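Local structure of mucin-like protocadherin (Homo sapiens, 6OAE) at residues A[92-97]-A[182-187]; A[98-103]-A[177-182]; A[135-140]-A[155-160]. The protein probably links adjacent microvilli of epithelial cells through calcium-dependent heterophilic complexes with CDHR2, the fragment here comprising extracellular cadherin repeats EC1 and EC2. All blocks are in the same frame, centred on the assembly; numbering follows the deposited sequence.

Contact 1. Residues A[92-97]-A[182-187]. With CA (calcium ion), chain C; CA (calcium ion), chain E; CA (calcium ion), chain D.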
# COMPACT_ATOMS: atom_id res chain seq x y z
N ASP A 92 -1.34 -6.90 5.73
CA ASP A 92 -0.64 -5.84 4.97
C ASP A 92 0.54 -5.33 5.80
O ASP A 92 0.42 -5.16 7.06
CB ASP A 92 -1.59 -4.70 4.58
CG ASP A 92 -0.88 -3.63 3.78
OD1 ASP A 92 -0.02 -4.00 2.90
OD2 ASP A 92 -1.13 -2.43 4.07
N VAL A 93 1.65 -5.11 5.11
CA VAL A 93 2.89 -4.47 5.62
C VAL A 93 3.09 -3.20 4.78
O VAL A 93 2.69 -3.19 3.58
CB VAL A 93 4.07 -5.46 5.51
CG1 VAL A 93 5.43 -4.78 5.65
CG2 VAL A 93 3.92 -6.61 6.52
N ASN A 94 3.67 -2.16 5.37
CA ASN A 94 4.06 -0.94 4.63
C ASN A 94 5.32 -1.29 3.84
O ASN A 94 6.44 -1.02 4.34
CB ASN A 94 4.21 0.26 5.58
CG ASN A 94 4.59 1.52 4.84
OD1 ASN A 94 4.55 1.54 3.62
ND2 ASN A 94 4.97 2.57 5.57
N ASP A 95 5.17 -1.91 2.66
CA ASP A 95 6.29 -2.45 1.86
C ASP A 95 6.44 -1.72 0.51
O ASP A 95 7.31 -2.13 -0.29
CB ASP A 95 6.17 -3.97 1.69
CG ASP A 95 4.95 -4.48 0.93
OD1 ASP A 95 3.93 -3.77 0.90
OD2 ASP A 95 5.02 -5.63 0.38
N ASN A 96 5.64 -0.66 0.28
CA ASN A 96 5.66 0.15 -0.97
C ASN A 96 5.90 1.61 -0.60
O ASN A 96 5.39 2.07 0.44
CB ASN A 96 4.36 -0.04 -1.76
CG ASN A 96 4.26 -1.43 -2.35
OD1 ASN A 96 4.80 -1.71 -3.41
ND2 ASN A 96 3.56 -2.31 -1.66
N ALA A 97 6.69 2.31 -1.42
CA ALA A 97 7.00 3.74 -1.23
C ALA A 97 6.00 4.55 -2.04
O ALA A 97 5.54 4.12 -3.11
CB ALA A 97 8.43 4.04 -1.64
N ARG A 182 5.12 11.39 2.58
CA ARG A 182 5.48 10.18 3.35
C ARG A 182 4.19 9.38 3.55
O ARG A 182 3.09 9.98 3.45
CB ARG A 182 6.21 10.52 4.66
CG ARG A 182 5.38 11.33 5.64
CD ARG A 182 5.97 11.51 7.03
NE ARG A 182 4.99 12.19 7.86
CZ ARG A 182 4.82 13.52 7.95
NH1 ARG A 182 5.58 14.37 7.27
NH2 ARG A 182 3.87 14.00 8.74
N ASP A 183 4.33 8.08 3.82
CA ASP A 183 3.17 7.15 3.96
C ASP A 183 2.89 6.85 5.44
O ASP A 183 2.20 5.88 5.70
CB ASP A 183 3.40 5.89 3.14
CG ASP A 183 4.67 5.13 3.45
OD1 ASP A 183 5.40 5.50 4.42
OD2 ASP A 183 4.94 4.18 2.69
N THR A 184 3.42 7.66 6.37
CA THR A 184 3.19 7.54 7.83
C THR A 184 2.92 8.92 8.41
O THR A 184 3.46 9.91 7.95
CB THR A 184 4.38 6.87 8.52
OG1 THR A 184 5.54 7.70 8.37
CG2 THR A 184 4.61 5.47 8.00
N PRO A 185 2.08 9.03 9.46
CA PRO A 185 1.87 10.32 10.11
C PRO A 185 3.17 10.86 10.73
O PRO A 185 3.37 12.04 10.68
CB PRO A 185 0.85 10.05 11.23
CG PRO A 185 0.33 8.67 10.98
CD PRO A 185 1.29 7.95 10.07
N GLY A 186 3.99 9.96 11.28
CA GLY A 186 5.25 10.27 11.97
C GLY A 186 6.40 10.37 10.99
O GLY A 186 6.46 9.55 10.04
N GLU A 187 7.29 11.34 11.20
CA GLU A 187 8.46 11.58 10.31
C GLU A 187 9.59 10.59 10.60
O GLU A 187 10.35 10.29 9.67
CB GLU A 187 8.97 13.00 10.49
CG GLU A 187 7.99 14.06 10.03
CD GLU A 187 8.53 15.47 10.15
OE1 GLU A 187 7.72 16.43 10.04
OE2 GLU A 187 9.76 15.61 10.36
CA CA C . 1.72 -3.81 1.52
CA CA E . 3.56 2.57 1.73
CA CA D . 3.46 -6.45 -0.97
O HOH W 1 5.11 -8.13 -1.46
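A97 and D183 mark the closest backbone approach, their CA atoms 7.3 Å apart, while the chain bends through an inverse gamma turn centred on N94. A calcium ion fills the gap: N94 OD1, N96 O and, from the other segment, D183 OD2 bind it at 2.3 to 2.4 Å. The 2.8 Å separation of N94 OD1 from D183 OD2 reflects this shared metal. With CG trans to the backbone N (chi1 -179°), N94 carries its amide across to D183, the two flat groups turned 72° apart. N94 ND2 then gives D183 OD1 a nearly straight bond (3.2 Å, 165° at the hydrogen), arriving from above the carboxylate plane. One amide therefore serves metal and carboxylate at once. This is the calcium-binding linker between consecutive cadherin repeats: D92 to N96 read DVNDN, the DXNDN signature, and D129, D131 and D134 complete the shell of the ion held by D183. H193 is a further polar partner of D183. Toward EC1, D92 OD1, V93 O and D95 OD1 bind a second calcium ion with E17, E63 and D131, and D95 OD2 reaches a third, so the D95 carboxylate bridges two metals. On the EC2 side, T184 CG2 lies 3.8 Å from N94 ND2, adding an apolar neighbour beside the amide.

Contact 2. Residues A[98-103]-A[177-182]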
# COMPACT_ATOMS: atom_id res chain seq x y z
N PRO A 98 5.58 5.75 -1.57
CA PRO A 98 4.75 6.62 -2.38
C PRO A 98 5.63 7.15 -3.52
O PRO A 98 6.83 7.29 -3.35
CB PRO A 98 4.27 7.72 -1.42
CG PRO A 98 5.35 7.75 -0.33
CD PRO A 98 5.87 6.32 -0.25
N GLU A 99 5.01 7.39 -4.67
CA GLU A 99 5.70 7.89 -5.87
C GLU A 99 4.89 9.03 -6.46
O GLU A 99 3.67 8.86 -6.61
CB GLU A 99 5.84 6.76 -6.89
CG GLU A 99 6.79 5.68 -6.46
CD GLU A 99 6.73 4.42 -7.31
OE1 GLU A 99 6.21 4.50 -8.44
OE2 GLU A 99 7.19 3.37 -6.84
N PHE A 100 5.55 10.14 -6.75
CA PHE A 100 4.96 11.25 -7.54
C PHE A 100 5.07 10.86 -9.00
O PHE A 100 6.06 10.22 -9.37
CB PHE A 100 5.72 12.55 -7.32
CG PHE A 100 5.52 13.19 -5.97
CD1 PHE A 100 4.29 13.74 -5.63
CD2 PHE A 100 6.58 13.27 -5.07
CE1 PHE A 100 4.12 14.36 -4.40
CE2 PHE A 100 6.40 13.89 -3.84
CZ PHE A 100 5.18 14.43 -3.51
N PRO A 101 4.08 11.19 -9.85
CA PRO A 101 4.23 11.01 -11.31
C PRO A 101 5.08 12.08 -12.03
O PRO A 101 5.07 12.10 -13.26
CB PRO A 101 2.76 11.02 -11.75
CG PRO A 101 2.09 11.98 -10.80
CD PRO A 101 2.74 11.66 -9.46
N PHE A 102 5.81 12.93 -11.30
CA PHE A 102 6.75 13.95 -11.83
C PHE A 102 7.93 14.11 -10.87
O PHE A 102 7.78 13.75 -9.65
CB PHE A 102 6.03 15.30 -12.00
CG PHE A 102 5.45 15.84 -10.71
CD1 PHE A 102 4.22 15.38 -10.24
CD2 PHE A 102 6.14 16.77 -9.97
CE1 PHE A 102 3.70 15.86 -9.05
CE2 PHE A 102 5.61 17.26 -8.78
CZ PHE A 102 4.39 16.80 -8.33
N LYS A 103 9.05 14.65 -11.37
CA LYS A 103 10.27 14.95 -10.58
C LYS A 103 10.32 16.45 -10.28
O LYS A 103 10.42 16.83 -9.11
CB LYS A 103 11.53 14.54 -11.33
CG LYS A 103 11.64 13.06 -11.68
CD LYS A 103 12.75 12.78 -12.71
CE LYS A 103 12.74 11.36 -13.21
NZ LYS A 103 13.07 10.42 -12.12
N PHE A 177 9.54 25.28 -4.65
CA PHE A 177 9.24 24.47 -3.46
C PHE A 177 9.72 23.04 -3.65
O PHE A 177 9.71 22.55 -4.79
CB PHE A 177 7.74 24.40 -3.21
CG PHE A 177 7.10 25.71 -2.88
CD1 PHE A 177 7.16 26.21 -1.59
CD2 PHE A 177 6.42 26.42 -3.84
CE1 PHE A 177 6.55 27.42 -1.28
CE2 PHE A 177 5.83 27.64 -3.53
CZ PHE A 177 5.89 28.13 -2.24
N TRP A 178 10.14 22.44 -2.55
CA TRP A 178 10.23 20.97 -2.40
C TRP A 178 8.86 20.50 -1.92
O TRP A 178 8.35 21.09 -0.92
CB TRP A 178 11.31 20.55 -1.41
CG TRP A 178 12.70 20.58 -1.95
CD1 TRP A 178 13.22 19.79 -2.93
CD2 TRP A 178 13.77 21.44 -1.50
NE1 TRP A 178 14.54 20.11 -3.14
CE2 TRP A 178 14.91 21.11 -2.28
CE3 TRP A 178 13.88 22.45 -0.53
CZ2 TRP A 178 16.14 21.76 -2.11
CZ3 TRP A 178 15.09 23.09 -0.37
CH2 TRP A 178 16.21 22.75 -1.14
N LEU A 179 8.29 19.54 -2.60
CA LEU A 179 7.08 18.83 -2.17
C LEU A 179 7.51 17.45 -1.68
O LEU A 179 8.09 16.71 -2.49
CB LEU A 179 6.10 18.74 -3.34
CG LEU A 179 4.76 18.09 -3.00
CD1 LEU A 179 4.00 18.86 -1.94
CD2 LEU A 179 3.94 17.96 -4.26
N LEU A 180 7.27 17.16 -0.41
CA LEU A 180 7.61 15.85 0.20
C LEU A 180 6.32 15.09 0.43
O LEU A 180 5.31 15.71 0.78
CB LEU A 180 8.31 16.03 1.55
CG LEU A 180 9.47 17.02 1.57
CD1 LEU A 180 10.07 17.07 2.97
CD2 LEU A 180 10.52 16.64 0.55
N VAL A 181 6.36 13.77 0.28
CA VAL A 181 5.22 12.93 0.70
C VAL A 181 5.80 11.79 1.51
O VAL A 181 6.88 11.30 1.13
CB VAL A 181 4.38 12.46 -0.50
CG1 VAL A 181 5.17 11.56 -1.46
CG2 VAL A 181 3.11 11.78 -0.03
N ARG A 182 5.12 11.39 2.58
CA ARG A 182 5.48 10.18 3.35
C ARG A 182 4.19 9.38 3.55
O ARG A 182 3.09 9.98 3.45
CB ARG A 182 6.21 10.52 4.66
CG ARG A 182 5.38 11.33 5.64
CD ARG A 182 5.97 11.51 7.03
NE ARG A 182 4.99 12.19 7.86
CZ ARG A 182 4.82 13.52 7.95
NH1 ARG A 182 5.58 14.37 7.27
NH2 ARG A 182 3.87 14.00 8.74
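F100 turns CG trans to its carbonyl carbon (chi1 -72°), and V181 sets CG1 between its own backbone N and carbonyl carbon (chi1 63°), which brings the far end of the ring and the methyl together at 3.5 Å, F100 CZ to V181 CG1. The contact belongs to the EC2 beta sandwich of the cadherin fold: residues 98-103 lead from the linker to strand 104-110 and run nearly antiparallel to the end of strand 174-182, 161° apart. The meeting is apolar. The side chains of F100 and V181 come from opposite directions, F100 CZ also lying 3.7 Å from V181 CB, whereas F100 meets L179 at a slant, F100 CE1 standing 3.6 Å from L179 CD2. P98 slides past V181 nearer the calcium sites, with P98 CB 3.9 Å from V181 CG1. A197 of strand 194-204 also touches F100 and F102. Replacing F100 with an alanine would probably open a gap beside L179 CD2 and V181 CG1, leaving those two side chains only their contacts with F102 and P98. Further along, F100 CB lies over one face of the F102 ring, toward the rim, and K105 adds a cation-pi contact; the edge of the same ring, at F102 CZ, reaches L179 CD2 at 4.3 Å.

Contact 3. Residues A[135-140]-A[155-160]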
# COMPACT_ATOMS: atom_id res chain seq x y z
N ILE A 135 -2.41 6.28 4.24
CA ILE A 135 -2.76 7.73 4.15
C ILE A 135 -1.47 8.46 3.88
O ILE A 135 -0.48 8.20 4.61
CB ILE A 135 -3.45 8.24 5.43
CG1 ILE A 135 -4.69 7.40 5.77
CG2 ILE A 135 -3.78 9.73 5.29
CD1 ILE A 135 -5.65 7.25 4.62
N LEU A 136 -1.45 9.33 2.87
CA LEU A 136 -0.20 10.05 2.50
C LEU A 136 -0.23 11.45 3.12
O LEU A 136 -1.28 12.08 3.15
CB LEU A 136 -0.07 10.07 0.97
CG LEU A 136 -0.01 8.68 0.33
CD1 LEU A 136 0.34 8.79 -1.14
CD2 LEU A 136 0.98 7.77 1.05
N PHE A 137 0.93 11.88 3.60
CA PHE A 137 1.19 13.12 4.36
C PHE A 137 2.14 13.96 3.53
O PHE A 137 3.26 13.50 3.26
CB PHE A 137 1.76 12.78 5.73
CG PHE A 137 0.74 12.17 6.65
CD1 PHE A 137 0.38 10.83 6.52
CD2 PHE A 137 0.13 12.93 7.64
CE1 PHE A 137 -0.58 10.28 7.36
CE2 PHE A 137 -0.82 12.37 8.48
CZ PHE A 137 -1.17 11.05 8.34
N TYR A 138 1.70 15.16 3.16
CA TYR A 138 2.40 16.07 2.24
C TYR A 138 2.90 17.29 2.98
O TYR A 138 2.15 17.87 3.81
CB TYR A 138 1.47 16.50 1.12
CG TYR A 138 0.98 15.38 0.25
CD1 TYR A 138 -0.16 14.65 0.59
CD2 TYR A 138 1.65 15.05 -0.92
CE1 TYR A 138 -0.61 13.62 -0.22
CE2 TYR A 138 1.20 14.03 -1.74
CZ TYR A 138 0.07 13.32 -1.39
OH TYR A 138 -0.39 12.30 -2.19
N THR A 139 4.12 17.68 2.66
CA THR A 139 4.82 18.84 3.24
C THR A 139 5.36 19.70 2.11
O THR A 139 5.91 19.12 1.16
CB THR A 139 5.96 18.39 4.16
OG1 THR A 139 5.34 17.54 5.13
CG2 THR A 139 6.63 19.56 4.84
N LEU A 140 5.21 21.02 2.23
CA LEU A 140 5.76 22.00 1.26
C LEU A 140 6.90 22.75 1.96
O LEU A 140 6.65 23.31 3.08
CB LEU A 140 4.64 22.93 0.83
CG LEU A 140 4.96 23.78 -0.40
CD1 LEU A 140 4.92 22.92 -1.67
CD2 LEU A 140 3.98 24.94 -0.50
N SER A 155 -4.07 21.10 3.27
CA SER A 155 -3.75 20.29 4.48
C SER A 155 -2.68 19.25 4.16
O SER A 155 -2.42 18.96 2.97
CB SER A 155 -4.98 19.60 5.06
OG SER A 155 -5.20 18.37 4.39
N VAL A 156 -2.13 18.65 5.22
CA VAL A 156 -1.13 17.56 5.11
C VAL A 156 -1.71 16.36 4.33
O VAL A 156 -0.93 15.67 3.74
CB VAL A 156 -0.62 17.18 6.52
CG1 VAL A 156 -1.67 16.48 7.35
CG2 VAL A 156 0.64 16.36 6.43
N ASN A 157 -3.02 16.12 4.31
CA ASN A 157 -3.60 14.98 3.54
C ASN A 157 -4.34 15.42 2.26
O ASN A 157 -4.77 14.54 1.55
CB ASN A 157 -4.52 14.15 4.43
CG ASN A 157 -3.83 13.73 5.71
OD1 ASN A 157 -4.35 14.01 6.79
ND2 ASN A 157 -2.68 13.08 5.60
N ARG A 158 -4.46 16.73 2.01
CA ARG A 158 -5.12 17.32 0.81
C ARG A 158 -4.12 18.25 0.13
O ARG A 158 -4.13 19.45 0.38
CB ARG A 158 -6.37 18.12 1.19
CG ARG A 158 -7.25 17.45 2.24
CD ARG A 158 -8.16 16.38 1.69
NE ARG A 158 -9.15 16.90 0.76
CZ ARG A 158 -10.35 16.36 0.58
NH1 ARG A 158 -10.70 15.29 1.28
NH2 ARG A 158 -11.19 16.90 -0.28
N PRO A 159 -3.20 17.74 -0.72
CA PRO A 159 -2.19 18.57 -1.36
C PRO A 159 -2.68 19.43 -2.54
O PRO A 159 -2.16 19.31 -3.63
CB PRO A 159 -1.16 17.51 -1.80
CG PRO A 159 -2.01 16.35 -2.19
CD PRO A 159 -3.04 16.31 -1.08
N ALA A 160 -3.66 20.30 -2.30
CA ALA A 160 -4.03 21.39 -3.22
C ALA A 160 -3.16 22.57 -2.82
O ALA A 160 -3.00 22.77 -1.60
CB ALA A 160 -5.49 21.71 -3.14
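Y138 N donates to V156 O at 2.7 Å, and this is the one backbone-to-backbone hydrogen bond between the segments. The same oxygen also receives a CA-H...O contact from F137 CA at 3.4 Å. One residue on, N157 supplies the second bond: its ND2 gives L136 O a fairly straight link of 3.0 Å (165° at the hydrogen), though from above the carbonyl plane. With CG trans to the carbonyl carbon (chi1 -52°), the amide runs alongside F137, N157 ND2 sitting 3.4 Å above the centre of one ring face and the two planes 82° apart. V156 CG2 meets the edge of that ring. Within its own segment S155 OG accepts from N157 N at 3.1 Å, an ST turn, and more weakly from R158 N. On the inner side, P159 CG rests over the centre of the Y138 ring in a CH-pi contact, 3.6 Å from its centroid, while Y138 OH takes a hydrogen bond from A127 N. Strands 137-142 and 158-163 belong to different sheets of the EC2 sandwich. The two bonds hold the turn before strand 158-163 to the start of strand 137-142 and the residue just before it; N157 ND2, gripped by L136 O and seated over the F137 ring, would have its amide rotation fixed.

From the N terminus, the chain passes through EC1 and enters the linker at residues 92-97, where contact 1 opens the longest loop, closed only at 182-187. Directly after it, residues 98-103 open contact 2, closed by 177-182, and residues 135-140 open contact 3, closed soon after by 155-160. The three loops nest without crossing: contact 3 inside contact 2, contact 2 inside contact 1, these two sharing R182. R182 O probably hydrogen-bonds F137 N, V181 packs on Y138, and D183 touches P98. Contacts 1 and 2 tie the calcium linker and the loop leading to strand 104-110 to strand 174-182 and the loop after it; contact 3 joins the two sheets.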